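Local coordinates for probable GTP-binding protein EngB (Pyrococcus horikoshii, PDB 2CXX) that binds guanine nucleotides and is probably a GTPase needed for normal cell division and septation, at residues L88-K93 / V127-L132; A94-I99 / I142-E147; I110-Y115 / E147-P152. All blocks are in the same frame, centred on the assembly; numbering follows the deposited sequence.

Contact 1. Residues L88-K93 / V127-L132. With GDP (guanosine-5'-diphosphate), chain D.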
loop_
_atom_site.group_PDB
_atom_site.type_symbol
_atom_site.label_atom_id
_atom_site.label_comp_id
_atom_site.label_asym_id
_atom_site.label_seq_id
_atom_site.Cartn_x
_atom_site.Cartn_y
_atom_site.Cartn_z
ATOM N N LEU A 88 -0.395 -3.052 -0.182
ATOM C CA LEU A 88 -0.944 -1.765 0.180
ATOM C C LEU A 88 -0.159 -1.347 1.421
ATOM O O LEU A 88 -0.198 -2.017 2.452
ATOM C CB LEU A 88 -2.461 -1.875 0.517
ATOM C CG LEU A 88 -3.098 -0.686 1.264
ATOM C CD1 LEU A 88 -3.038 0.617 0.488
ATOM C CD2 LEU A 88 -4.553 -1.022 1.572
ATOM N N VAL A 89 0.537 -0.218 1.320
ATOM C CA VAL A 89 1.301 0.320 2.452
ATOM C C VAL A 89 0.410 1.273 3.210
ATOM O O VAL A 89 -0.169 2.132 2.604
ATOM C CB VAL A 89 2.483 1.107 1.938
ATOM C CG1 VAL A 89 3.425 1.416 3.078
ATOM C CG2 VAL A 89 3.215 0.281 0.843
ATOM N N VAL A 90 0.266 1.095 4.525
ATOM C CA VAL A 90 -0.509 2.021 5.360
ATOM C C VAL A 90 0.368 2.497 6.470
ATOM O O VAL A 90 1.362 1.861 6.830
ATOM C CB VAL A 90 -1.785 1.419 5.970
ATOM C CG1 VAL A 90 -2.673 0.835 4.791
ATOM C CG2 VAL A 90 -1.450 0.376 6.956
ATOM N N ASP A 91 -0.012 3.642 7.038
ATOM C CA ASP A 91 0.751 4.235 8.128
ATOM C C ASP A 91 -0.027 3.707 9.354
ATOM O O ASP A 91 -1.125 4.141 9.588
ATOM C CB ASP A 91 0.682 5.765 7.980
ATOM C CG ASP A 91 1.257 6.509 9.165
ATOM O OD1 ASP A 91 1.332 5.907 10.257
ATOM O OD2 ASP A 91 1.597 7.700 8.988
ATOM N N GLY A 92 0.565 2.745 10.071
ATOM C CA GLY A 92 -0.119 2.118 11.208
ATOM C C GLY A 92 -0.536 3.083 12.318
ATOM O O GLY A 92 -1.565 2.888 12.993
ATOM N N LYS A 93 0.271 4.116 12.534
ATOM C CA LYS A 93 -0.109 5.131 13.556
ATOM C C LYS A 93 -1.276 6.003 13.102
ATOM O O LYS A 93 -2.266 6.171 13.841
ATOM C CB LYS A 93 1.074 6.056 13.907
ATOM C CG LYS A 93 0.676 6.994 15.095
ATOM C CD LYS A 93 1.785 7.890 15.552
ATOM C CE LYS A 93 1.323 8.734 16.778
ATOM N NZ LYS A 93 -0.031 9.338 16.508
ATOM N N VAL A 127 -1.077 -6.149 3.405
ATOM C CA VAL A 127 -1.053 -4.801 3.932
ATOM C C VAL A 127 0.219 -4.637 4.731
ATOM O O VAL A 127 0.378 -5.296 5.762
ATOM C CB VAL A 127 -2.266 -4.544 4.881
ATOM C CG1 VAL A 127 -2.172 -3.125 5.513
ATOM C CG2 VAL A 127 -3.566 -4.736 4.096
ATOM N N ALA A 128 1.122 -3.760 4.280
ATOM C CA ALA A 128 2.360 -3.474 5.024
ATOM C C ALA A 128 1.972 -2.375 6.042
ATOM O O ALA A 128 1.683 -1.254 5.657
ATOM C CB ALA A 128 3.447 -2.933 4.073
ATOM N N VAL A 129 1.948 -2.704 7.328
ATOM C CA VAL A 129 1.568 -1.737 8.352
ATOM C C VAL A 129 2.870 -1.051 8.802
ATOM O O VAL A 129 3.586 -1.506 9.693
ATOM C CB VAL A 129 0.829 -2.444 9.490
ATOM C CG1 VAL A 129 0.392 -1.372 10.513
ATOM C CG2 VAL A 129 -0.434 -3.208 8.898
ATOM N N ASN A 130 3.140 0.080 8.177
ATOM C CA ASN A 130 4.395 0.769 8.361
ATOM C C ASN A 130 4.387 1.723 9.536
ATOM O O ASN A 130 3.333 2.067 10.078
ATOM C CB ASN A 130 4.759 1.510 7.061
ATOM C CG ASN A 130 6.234 1.930 7.011
ATOM O OD1 ASN A 130 7.088 1.207 7.499
ATOM N ND2 ASN A 130 6.539 3.067 6.388
ATOM N N LYS A 131 5.593 2.110 9.906
ATOM C CA LYS A 131 5.881 3.037 11.020
ATOM C C LYS A 131 5.624 2.353 12.348
ATOM O O LYS A 131 5.191 2.956 13.336
ATOM C CB LYS A 131 5.070 4.322 10.911
ATOM C CG LYS A 131 5.255 4.989 9.503
ATOM C CD LYS A 131 4.835 6.457 9.513
ATOM C CE LYS A 131 4.955 7.154 8.117
ATOM N NZ LYS A 131 4.259 8.501 8.177
ATOM N N LEU A 132 5.951 1.074 12.374
ATOM C CA LEU A 132 5.726 0.317 13.585
ATOM C C LEU A 132 6.382 0.941 14.827
ATOM O O LEU A 132 5.893 0.807 15.973
ATOM C CB LEU A 132 6.268 -1.089 13.363
ATOM C CG LEU A 132 6.211 -2.068 14.517
ATOM C CD1 LEU A 132 4.780 -2.113 15.064
ATOM C CD2 LEU A 132 6.668 -3.446 14.005
HETATM P PB GDP D . 5.699 7.981 0.469
HETATM O O1B GDP D . 5.124 9.326 0.183
HETATM O O2B GDP D . 4.588 7.004 1.026
HETATM O O3B GDP D . 6.695 7.411 -0.519
HETATM O O3A GDP D . 6.585 8.208 1.767
HETATM P PA GDP D . 8.136 8.317 2.134
HETATM O O1A GDP D . 8.798 7.014 1.915
HETATM O O2A GDP D . 8.814 9.471 1.306
HETATM O "O5'" GDP D . 8.139 8.530 3.723
HETATM C "C5'" GDP D . 7.408 9.663 4.085
HETATM C "C4'" GDP D . 7.811 10.114 5.494
HETATM O "O4'" GDP D . 7.617 8.990 6.462
HETATM C "C3'" GDP D . 9.242 10.474 5.705
HETATM O "O3'" GDP D . 9.693 11.625 6.431
HETATM C "C2'" GDP D . 9.929 9.135 6.051
HETATM O "O2'" GDP D . 11.150 9.398 6.840
HETATM C "C1'" GDP D . 8.909 8.641 7.081
HETATM N N9 GDP D . 8.907 7.186 7.290
HETATM C C8 GDP D . 8.880 6.158 6.322
HETATM N N7 GDP D . 8.866 5.009 6.906
HETATM C C5 GDP D . 8.883 5.196 8.263
HETATM C C6 GDP D . 8.874 4.340 9.407
HETATM O O6 GDP D . 8.860 3.153 9.307
HETATM N N1 GDP D . 8.885 4.908 10.677
HETATM C C2 GDP D . 8.912 6.265 10.835
HETATM N N2 GDP D . 8.930 6.777 12.112
HETATM N N3 GDP D . 8.923 7.082 9.792
HETATM C C4 GDP D . 8.909 6.587 8.503
#
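K131 reaches to D91, its NZ 2.9 Å from D91 OD2 in a salt bridge meeting the carboxylate from above, 56° out of its plane. The extended lysine chain runs over one face of the guanine of GDP, with K131 CG 3.7 Å from GDP C6 and K131 CE 3.6 Å from the ribose O4'; NZ also binds N11 O of the P-loop. With an alanine here, D91 would probably lose its charged mate and the base the chain packed on its face. N130, CG anti to its own N (chi1 -164°), sets ND2 3.1 Å from GDP N7, while V12 O and A165 N hold its amide. N130 and K131 open the NKxD guanine-specificity motif. Behind them, V90 N donates almost straight to A128 O (3.0 Å), and N130 N returns a bond to V90 O. G92 N closes the parallel pairing on N130 O at 2.8 Å, and G92 CA lies 3.6 Å from V129 CG1. D91 OD1 takes a weak capping bond from K93 N and a hydrogen bond from A94 N. L88, V90 and V127 face helices 110-120 and 138-149; V89 on the other face meets V12; strands 3-8 and 160-162 flank the pair.

Contact 2. Residues A94-I99 / I142-E147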
loop_
_atom_site.group_PDB
_atom_site.type_symbol
_atom_site.label_atom_id
_atom_site.label_comp_id
_atom_site.label_asym_id
_atom_site.label_seq_id
_atom_site.Cartn_x
_atom_site.Cartn_y
_atom_site.Cartn_z
ATOM N N ALA A 94 -1.200 6.583 11.904
ATOM C CA ALA A 94 -2.256 7.457 11.448
ATOM C C ALA A 94 -3.558 6.854 10.930
ATOM O O ALA A 94 -4.647 7.389 11.173
ATOM C CB ALA A 94 -1.688 8.446 10.358
ATOM N N ALA A 95 -3.444 5.758 10.193
ATOM C CA ALA A 95 -4.584 5.114 9.540
ATOM C C ALA A 95 -5.815 4.875 10.356
ATOM O O ALA A 95 -6.908 5.210 9.916
ATOM C CB ALA A 95 -4.135 3.790 8.881
ATOM N N PRO A 96 -5.666 4.350 11.592
ATOM C CA PRO A 96 -6.913 4.141 12.340
ATOM C C PRO A 96 -7.614 5.460 12.729
ATOM O O PRO A 96 -8.852 5.532 12.727
ATOM C CB PRO A 96 -6.453 3.337 13.565
ATOM C CG PRO A 96 -5.161 2.634 13.076
ATOM C CD PRO A 96 -4.509 3.728 12.269
ATOM N N GLU A 97 -6.832 6.512 12.991
ATOM C CA GLU A 97 -7.439 7.751 13.421
ATOM C C GLU A 97 -8.035 8.463 12.226
ATOM O O GLU A 97 -9.056 9.113 12.349
ATOM C CB GLU A 97 -6.398 8.605 14.149
ATOM C CG GLU A 97 -5.917 7.915 15.430
ATOM C CD GLU A 97 -7.085 7.503 16.323
ATOM O OE1 GLU A 97 -7.855 8.399 16.735
ATOM O OE2 GLU A 97 -7.255 6.280 16.590
ATOM N N ILE A 98 -7.413 8.322 11.045
ATOM C CA ILE A 98 -7.982 8.918 9.844
ATOM C C ILE A 98 -9.307 8.207 9.535
ATOM O O ILE A 98 -10.294 8.844 9.212
ATOM C CB ILE A 98 -7.008 8.754 8.661
ATOM C CG1 ILE A 98 -5.793 9.661 8.924
ATOM C CG2 ILE A 98 -7.644 9.141 7.309
ATOM C CD1 ILE A 98 -4.660 9.405 7.943
ATOM N N ILE A 99 -9.320 6.880 9.668
ATOM C CA ILE A 99 -10.537 6.132 9.357
ATOM C C ILE A 99 -11.675 6.632 10.229
ATOM O O ILE A 99 -12.722 6.925 9.717
ATOM C CB ILE A 99 -10.325 4.627 9.544
ATOM C CG1 ILE A 99 -9.535 4.115 8.345
ATOM C CG2 ILE A 99 -11.689 3.849 9.639
ATOM C CD1 ILE A 99 -8.986 2.683 8.598
ATOM N N ILE A 142 -3.852 -3.494 14.041
ATOM C CA ILE A 142 -4.120 -4.515 13.031
ATOM C C ILE A 142 -5.520 -5.097 13.216
ATOM O O ILE A 142 -6.202 -5.362 12.238
ATOM C CB ILE A 142 -3.032 -5.600 13.102
ATOM C CG1 ILE A 142 -1.720 -4.988 12.558
ATOM C CG2 ILE A 142 -3.475 -6.838 12.396
ATOM C CD1 ILE A 142 -0.566 -5.934 12.483
ATOM N N ASN A 143 -5.996 -5.239 14.446
ATOM C CA ASN A 143 -7.336 -5.784 14.620
ATOM C C ASN A 143 -8.352 -4.793 14.135
ATOM O O ASN A 143 -9.369 -5.180 13.552
ATOM C CB ASN A 143 -7.651 -6.107 16.076
ATOM C CG ASN A 143 -6.914 -7.336 16.567
ATOM O OD1 ASN A 143 -6.430 -8.144 15.771
ATOM N ND2 ASN A 143 -6.853 -7.509 17.869
ATOM N N PHE A 144 -8.097 -3.499 14.369
ATOM C CA PHE A 144 -9.018 -2.456 13.927
ATOM C C PHE A 144 -9.079 -2.428 12.394
ATOM O O PHE A 144 -10.159 -2.376 11.794
ATOM C CB PHE A 144 -8.517 -1.069 14.471
ATOM C CG PHE A 144 -9.351 0.086 14.062
ATOM C CD1 PHE A 144 -10.494 0.419 14.780
ATOM C CD2 PHE A 144 -9.004 0.849 12.946
ATOM C CE1 PHE A 144 -11.262 1.490 14.392
ATOM C CE2 PHE A 144 -9.746 1.901 12.547
ATOM C CZ PHE A 144 -10.892 2.248 13.261
ATOM N N LEU A 145 -7.907 -2.439 11.755
ATOM C CA LEU A 145 -7.843 -2.373 10.314
ATOM C C LEU A 145 -8.485 -3.611 9.716
ATOM O O LEU A 145 -9.136 -3.532 8.690
ATOM C CB LEU A 145 -6.368 -2.249 9.851
ATOM C CG LEU A 145 -5.579 -0.993 10.263
ATOM C CD1 LEU A 145 -4.186 -0.998 9.632
ATOM C CD2 LEU A 145 -6.336 0.199 9.779
ATOM N N ALA A 146 -8.303 -4.765 10.347
ATOM C CA ALA A 146 -8.887 -5.985 9.794
ATOM C C ALA A 146 -10.411 -5.865 9.781
ATOM O O ALA A 146 -11.046 -6.199 8.793
ATOM C CB ALA A 146 -8.427 -7.223 10.589
ATOM N N GLU A 147 -10.999 -5.334 10.857
ATOM C CA GLU A 147 -12.444 -5.172 10.904
ATOM C C GLU A 147 -12.910 -4.139 9.834
ATOM O O GLU A 147 -13.893 -4.373 9.145
ATOM C CB GLU A 147 -12.814 -4.724 12.337
ATOM C CG GLU A 147 -14.266 -4.909 12.770
ATOM C CD GLU A 147 -15.177 -3.845 12.287
ATOM O OE1 GLU A 147 -14.744 -2.691 12.217
ATOM O OE2 GLU A 147 -16.362 -4.151 11.991
#
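F144 and L145 send their side chains to helix 94-99 by different turns of the first torsion. In F144, CG stands opposite the backbone N (chi1 179°), carrying the ring out to P96 and I99. L145 has CG opposite its carbonyl carbon instead, and its second torsion sends CD1 out extended and leaves the CD2 branch to face A95 and I99. From the other helix, the extended second torsion of I99 (chi2 167°) carries CD1 to L145, while CG2 remains near the phenyl ring.

The ring is the main point of contact. F144 CD2 lies 3.6 Å from P96 CB, and F144 CE2 is equally near P96 CA, so these neighbouring ring atoms take up both proline atoms. I99 CG2 meets F144 CE2 and CZ obliquely, and the two side chains run past each other in opposite senses. Deeper toward the sheet, L145 CD2 packs against I99 CD1 at 3.8 Å and more loosely against A95 CB and P96 CG, both 4.3 Å from it. No hydrogen bond joins the two segments: van der Waals packing alone links them. The axes of the two short helical segments come no closer than 10.0 Å and cross at 46°, so the contact is confined to a few side chains, and the nearest CA atoms are those of P96 and L145.

K100 adds a cation-pi contact to F144, whereas L145 also reaches F160 of strand 160-162. I99 extends the cluster to V112 of helix 110-120. The two helices each follow a parallel strand of the central sheet, 85-91 and 125-130 respectively. Apolar packing of neighbouring helices on one face of the sheet is characteristic of the alpha/beta P-loop GTPase fold.

Contact 3. Residues I110-Y115 / E147-P152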
loop_
_atom_site.group_PDB
_atom_site.type_symbol
_atom_site.label_atom_id
_atom_site.label_comp_id
_atom_site.label_asym_id
_atom_site.label_seq_id
_atom_site.Cartn_x
_atom_site.Cartn_y
_atom_site.Cartn_z
ATOM N N ILE A 110 -9.909 6.350 2.287
ATOM C CA ILE A 110 -9.162 5.876 1.121
ATOM C C ILE A 110 -8.599 4.446 1.310
ATOM O O ILE A 110 -8.647 3.578 0.385
ATOM C CB ILE A 110 -7.955 6.803 0.887
ATOM C CG1 ILE A 110 -8.411 8.171 0.417
ATOM C CG2 ILE A 110 -7.013 6.190 -0.118
ATOM C CD1 ILE A 110 -7.263 9.150 0.317
ATOM N N ASP A 111 -8.007 4.187 2.445
ATOM C CA ASP A 111 -7.416 2.869 2.680
ATOM C C ASP A 111 -8.414 1.722 2.611
ATOM O O ASP A 111 -8.116 0.617 2.132
ATOM C CB ASP A 111 -6.723 2.817 4.040
ATOM C CG ASP A 111 -5.329 3.484 4.034
ATOM O OD1 ASP A 111 -4.686 3.651 2.982
ATOM O OD2 ASP A 111 -4.902 3.876 5.121
ATOM N N VAL A 112 -9.598 1.983 3.165
ATOM C CA VAL A 112 -10.666 0.999 3.214
ATOM C C VAL A 112 -11.204 0.819 1.780
ATOM O O VAL A 112 -11.379 -0.292 1.305
ATOM C CB VAL A 112 -11.773 1.527 4.088
ATOM C CG1 VAL A 112 -13.052 0.682 3.902
ATOM C CG2 VAL A 112 -11.323 1.571 5.541
ATOM N N GLU A 113 -11.442 1.926 1.112
ATOM C CA GLU A 113 -11.954 1.901 -0.238
ATOM C C GLU A 113 -11.018 1.122 -1.127
ATOM O O GLU A 113 -11.457 0.246 -1.902
ATOM C CB GLU A 113 -12.113 3.327 -0.797
ATOM C CG GLU A 113 -12.799 3.297 -2.136
ATOM C CD GLU A 113 -12.836 4.646 -2.854
ATOM O OE1 GLU A 113 -13.466 4.732 -3.940
ATOM O OE2 GLU A 113 -12.211 5.618 -2.358
ATOM N N PHE A 114 -9.715 1.386 -1.007
ATOM C CA PHE A 114 -8.769 0.699 -1.888
ATOM C C PHE A 114 -8.573 -0.790 -1.612
ATOM O O PHE A 114 -8.515 -1.596 -2.549
ATOM C CB PHE A 114 -7.402 1.396 -1.872
ATOM C CG PHE A 114 -6.524 0.965 -2.985
ATOM C CD1 PHE A 114 -6.829 1.282 -4.284
ATOM C CD2 PHE A 114 -5.404 0.196 -2.716
ATOM C CE1 PHE A 114 -5.987 0.808 -5.328
ATOM C CE2 PHE A 114 -4.560 -0.277 -3.736
ATOM C CZ PHE A 114 -4.872 0.037 -5.047
ATOM N N TYR A 115 -8.473 -1.169 -0.364
ATOM C CA TYR A 115 -8.338 -2.587 -0.060
ATOM C C TYR A 115 -9.600 -3.321 -0.556
ATOM O O TYR A 115 -9.542 -4.422 -1.145
ATOM C CB TYR A 115 -8.176 -2.802 1.454
ATOM C CG TYR A 115 -7.931 -4.237 1.827
ATOM C CD1 TYR A 115 -8.989 -5.098 2.018
ATOM C CD2 TYR A 115 -6.636 -4.744 1.900
ATOM C CE1 TYR A 115 -8.796 -6.473 2.262
ATOM C CE2 TYR A 115 -6.411 -6.117 2.164
ATOM C CZ TYR A 115 -7.516 -6.961 2.339
ATOM O OH TYR A 115 -7.386 -8.287 2.652
ATOM N N GLU A 147 -10.999 -5.334 10.857
ATOM C CA GLU A 147 -12.444 -5.172 10.904
ATOM C C GLU A 147 -12.910 -4.139 9.834
ATOM O O GLU A 147 -13.893 -4.373 9.145
ATOM C CB GLU A 147 -12.814 -4.724 12.337
ATOM C CG GLU A 147 -14.266 -4.909 12.770
ATOM C CD GLU A 147 -15.177 -3.845 12.287
ATOM O OE1 GLU A 147 -14.744 -2.691 12.217
ATOM O OE2 GLU A 147 -16.362 -4.151 11.991
ATOM N N LYS A 148 -12.178 -3.028 9.668
ATOM C CA LYS A 148 -12.603 -2.008 8.701
ATOM C C LYS A 148 -12.419 -2.440 7.240
ATOM O O LYS A 148 -13.198 -2.037 6.357
ATOM C CB LYS A 148 -11.828 -0.695 8.948
ATOM C CG LYS A 148 -12.168 -0.026 10.299
ATOM C CD LYS A 148 -13.591 0.461 10.298
ATOM C CE LYS A 148 -14.048 0.844 11.699
ATOM N NZ LYS A 148 -15.515 1.182 11.730
ATOM N N PHE A 149 -11.391 -3.248 6.994
ATOM C CA PHE A 149 -11.086 -3.732 5.629
ATOM C C PHE A 149 -11.882 -5.024 5.276
ATOM O O PHE A 149 -11.769 -5.526 4.174
ATOM C CB PHE A 149 -9.612 -4.103 5.525
ATOM C CG PHE A 149 -8.652 -2.930 5.431
ATOM C CD1 PHE A 149 -9.056 -1.611 5.737
ATOM C CD2 PHE A 149 -7.287 -3.178 5.117
ATOM C CE1 PHE A 149 -8.133 -0.583 5.737
ATOM C CE2 PHE A 149 -6.345 -2.138 5.129
ATOM C CZ PHE A 149 -6.764 -0.840 5.441
ATOM N N GLU A 150 -12.666 -5.538 6.225
ATOM C CA GLU A 150 -13.454 -6.783 6.031
ATOM C C GLU A 150 -12.561 -7.990 5.794
ATOM O O GLU A 150 -12.753 -8.779 4.870
ATOM C CB GLU A 150 -14.501 -6.653 4.882
ATOM C CG GLU A 150 -15.563 -5.613 5.211
ATOM C CD GLU A 150 -16.616 -5.444 4.133
ATOM O OE1 GLU A 150 -16.558 -6.132 3.082
ATOM O OE2 GLU A 150 -17.498 -4.594 4.350
ATOM N N VAL A 151 -11.559 -8.105 6.656
ATOM C CA VAL A 151 -10.609 -9.201 6.656
ATOM C C VAL A 151 -10.998 -10.173 7.763
ATOM O O VAL A 151 -11.125 -9.779 8.917
ATOM C CB VAL A 151 -9.200 -8.724 6.918
ATOM C CG1 VAL A 151 -8.288 -9.882 7.050
ATOM C CG2 VAL A 151 -8.747 -7.874 5.743
ATOM N N PRO A 152 -11.228 -11.455 7.402
ATOM C CA PRO A 152 -11.607 -12.478 8.389
ATOM C C PRO A 152 -10.524 -12.674 9.454
ATOM O O PRO A 152 -9.333 -12.622 9.169
ATOM C CB PRO A 152 -11.797 -13.760 7.555
ATOM C CG PRO A 152 -12.021 -13.297 6.133
ATOM C CD PRO A 152 -11.199 -11.996 6.023
#
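V112 and F149 bring their backbones together, CA to CA 5.3 Å, where helix 138-149 ends in a Schellman motif with E150 at positive phi (63°). F149 makes the largest single contribution. Its CG lies opposite the carbonyl carbon (chi1 -76°), which turns the ring toward helix 110-115, where three residues receive it. Y115 CB lies over a ring face, 4.1 Å from its centroid, as a CH-pi contact. The two aromatic planes are nearly parallel, 23° apart, but their centroids are displaced to 5.0 Å, so overlap is slight; the closest carbons are Y115 CG and F149 CD2, 3.5 Å apart. V112 CG2 comes instead to the edge of the phenylalanine, 3.9 Å from F149 CE1, and D111 CB approaches F149 CZ at the same distance. Farther along, V151 CG2 touches the phenol end of Y115, 3.4 Å from its OH. K148 meets V112 through CB and its carbonyl O, while its ammonium group pairs with E103. F149 and Y115 also rest on L88 and V127 of the adjoining strands. This aromatic and aliphatic core, wedged between two helices and the parallel strands of the central sheet, belongs to the three-layer alpha/beta architecture of the G domain.

Overall arrangement
Contact 1 lies in the central sheet and is joined by backbone hydrogen bonds, with a salt bridge and GDP at the C-terminal ends of its strands. Contacts 2 and 3 lie on the face of that sheet lined by L88, V90 and V127, and have no hydrogen bond across them. They share helix 138-149: its earlier turns meet helix 94-104 in contact 2, its end meets helix 110-120 in contact 3. V90 touches both L145 and D111, so contact 1 floors both helix contacts. Most touching residues are buried in all three, though F144 and K148 are partly exposed and K93 of contact 1 is exposed; polar chemistry concentrates beside the nucleotide.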